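Long-range contact in L-hydantoinase (Arthrobacter aurescens, PDB 1GKR), which hydrolyses 5-substituted hydantoins, preferring aryl over alkyl derivatives, as a two-zinc cyclic amidase whose enantioselectivity depends on the substrate: residues K118-L123 with F445-T450. Sequence-based numbering, arbitrary orientation.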
loop_
_atom_site.group_PDB
_atom_site.type_symbol
_atom_site.label_atom_id
_atom_site.label_comp_id
_atom_site.label_asym_id
_atom_site.label_seq_id
_atom_site.Cartn_x
_atom_site.Cartn_y
_atom_site.Cartn_z
ATOM N N LYS A 118 40.875 -21.702 11.754
ATOM C CA LYS A 118 41.052 -21.636 13.198
ATOM C C LYS A 118 39.741 -21.379 13.959
ATOM O O LYS A 118 39.701 -21.487 15.181
ATOM C CB LYS A 118 42.107 -20.584 13.550
ATOM C CG LYS A 118 43.536 -20.932 13.119
ATOM C CD LYS A 118 44.527 -20.067 13.897
ATOM C CE LYS A 118 45.973 -20.515 13.731
ATOM N NZ LYS A 118 46.531 -20.071 12.425
ATOM N N VAL A 119 38.678 -21.023 13.248
ATOM C CA VAL A 119 37.375 -20.837 13.882
ATOM C C VAL A 119 36.452 -21.825 13.159
ATOM O O VAL A 119 36.837 -22.390 12.142
ATOM C CB VAL A 119 36.869 -19.387 13.749
ATOM C CG1 VAL A 119 37.811 -18.447 14.500
ATOM C CG2 VAL A 119 36.771 -18.994 12.295
ATOM N N ASP A 120 35.255 -22.068 13.670
ATOM C CA ASP A 120 34.388 -23.039 13.005
ATOM C C ASP A 120 33.796 -22.488 11.707
ATOM O O ASP A 120 33.763 -21.268 11.495
ATOM C CB ASP A 120 33.291 -23.515 13.969
ATOM C CG ASP A 120 33.816 -24.510 15.016
ATOM O OD1 ASP A 120 35.024 -24.844 15.004
ATOM O OD2 ASP A 120 33.015 -24.965 15.855
ATOM N N PHE A 121 33.317 -23.378 10.842
ATOM C CA PHE A 121 32.801 -22.930 9.565
ATOM C C PHE A 121 31.690 -23.778 8.963
ATOM O O PHE A 121 31.555 -24.965 9.254
ATOM C CB PHE A 121 33.948 -22.896 8.561
ATOM C CG PHE A 121 34.546 -24.259 8.299
ATOM C CD1 PHE A 121 35.390 -24.857 9.231
ATOM C CD2 PHE A 121 34.198 -24.980 7.155
ATOM C CE1 PHE A 121 35.879 -26.161 9.032
ATOM C CE2 PHE A 121 34.681 -26.283 6.949
ATOM C CZ PHE A 121 35.520 -26.872 7.891
ATOM N N ALA A 122 30.919 -23.141 8.091
ATOM C CA ALA A 122 29.845 -23.778 7.353
ATOM C C ALA A 122 30.151 -23.383 5.906
ATOM O O ALA A 122 30.868 -22.405 5.668
ATOM C CB ALA A 122 28.503 -23.214 7.780
ATOM N N LEU A 123 29.608 -24.111 4.937
ATOM C CA LEU A 123 29.889 -23.788 3.552
ATOM C C LEU A 123 28.705 -23.583 2.635
ATOM O O LEU A 123 27.676 -24.244 2.752
ATOM C CB LEU A 123 30.770 -24.865 2.946
ATOM C CG LEU A 123 32.154 -24.976 3.552
ATOM C CD1 LEU A 123 32.842 -26.165 2.946
ATOM C CD2 LEU A 123 32.941 -23.709 3.284
ATOM N N PHE A 445 42.055 -26.309 13.925
ATOM C CA PHE A 445 41.209 -26.382 15.103
ATOM C C PHE A 445 39.722 -26.258 14.738
ATOM O O PHE A 445 38.868 -26.884 15.378
ATOM C CB PHE A 445 41.582 -25.273 16.082
ATOM C CG PHE A 445 40.623 -25.134 17.224
ATOM C CD1 PHE A 445 40.603 -26.072 18.253
ATOM C CD2 PHE A 445 39.703 -24.089 17.250
ATOM C CE1 PHE A 445 39.678 -25.972 19.296
ATOM C CE2 PHE A 445 38.775 -23.982 18.286
ATOM C CZ PHE A 445 38.764 -24.926 19.308
ATOM N N GLY A 446 39.425 -25.448 13.718
ATOM C CA GLY A 446 38.055 -25.243 13.279
ATOM C C GLY A 446 37.341 -26.487 12.773
ATOM O O GLY A 446 37.909 -27.303 12.043
ATOM N N GLN A 447 36.080 -26.632 13.165
ATOM C CA GLN A 447 35.271 -27.767 12.755
ATOM C C GLN A 447 34.218 -27.320 11.754
ATOM O O GLN A 447 33.792 -26.165 11.738
ATOM C CB GLN A 447 34.519 -28.357 13.938
ATOM C CG GLN A 447 35.318 -28.543 15.178
ATOM C CD GLN A 447 35.967 -29.888 15.224
ATOM O OE1 GLN A 447 36.895 -30.167 14.461
ATOM N NE2 GLN A 447 35.480 -30.748 16.119
ATOM N N PHE A 448 33.790 -28.270 10.937
ATOM C CA PHE A 448 32.766 -28.056 9.943
ATOM C C PHE A 448 31.446 -28.068 10.711
ATOM O O PHE A 448 31.253 -28.906 11.589
ATOM C CB PHE A 448 32.815 -29.221 8.966
ATOM C CG PHE A 448 31.736 -29.209 7.938
ATOM C CD1 PHE A 448 31.662 -28.191 6.996
ATOM C CD2 PHE A 448 30.814 -30.242 7.878
ATOM C CE1 PHE A 448 30.681 -28.209 6.001
ATOM C CE2 PHE A 448 29.829 -30.271 6.888
ATOM C CZ PHE A 448 29.763 -29.254 5.948
ATOM N N VAL A 449 30.547 -27.133 10.432
ATOM C CA VAL A 449 29.260 -27.158 11.117
ATOM C C VAL A 449 28.183 -27.199 10.046
ATOM O O VAL A 449 28.370 -26.688 8.944
ATOM C CB VAL A 449 29.070 -25.951 12.099
ATOM C CG1 VAL A 449 30.322 -25.118 12.148
ATOM C CG2 VAL A 449 27.868 -25.126 11.722
ATOM N N THR A 450 27.060 -27.831 10.363
ATOM C CA THR A 450 26.001 -27.953 9.387
ATOM C C THR A 450 24.602 -28.134 9.989
ATOM O O THR A 450 24.367 -27.821 11.146
ATOM C CB THR A 450 26.310 -29.135 8.474
ATOM O OG1 THR A 450 25.398 -29.142 7.367
ATOM C CG2 THR A 450 26.183 -30.438 9.257
HETATM O O HOH W 1 28.023 -26.108 5.892
#
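The ring of Phe121 lies against the backbone of Gly446-Phe448, with Phe448 CA over one face at 3.8 Å from the ring centroid, a CH-pi contact displaced toward the rim. Gly446 O sits at the edge of the same ring, near its plane. With chi1 of Phe121 at 63°, its CG falls between the backbone N and the carbonyl carbon, and this folds the ring back over the 445-450 chain although the side chain sets off away from it. The Phe448 side chain crosses that of Phe121 at about a right angle; Phe121 CE2 touches Phe448 CD1 at 3.6 Å, and the ring planes meet obliquely at 54°.

The backbones of 118-123 and 445-449 run in roughly the same direction and share a single parallel beta bridge. Phe121 supplies both bonds: its N donates to Gln447 O (3.0 Å), and its O accepts from Val449 N (2.7 Å). Further along, a water joins Leu123 N to Val449 O and continues the link. On the other side of Phe121, Asp120 runs alongside Gln447, and Gln447 N reaches Asp120 OD1 from above the carboxylate plane in a nearly straight bond of 2.8 Å. Asp120 OD2 forms salt bridges with Arg429 and Lys378, so the buried carboxylate probably stays ionised.

Strand 120-123, a parallel neighbour of strand 87-92 in the amidohydrolase barrel, thus receives the C-terminal tail along its other edge; helix 103-116 packs on Phe121, Leu123 and Phe448, while Phe445 rests on strand 431-435.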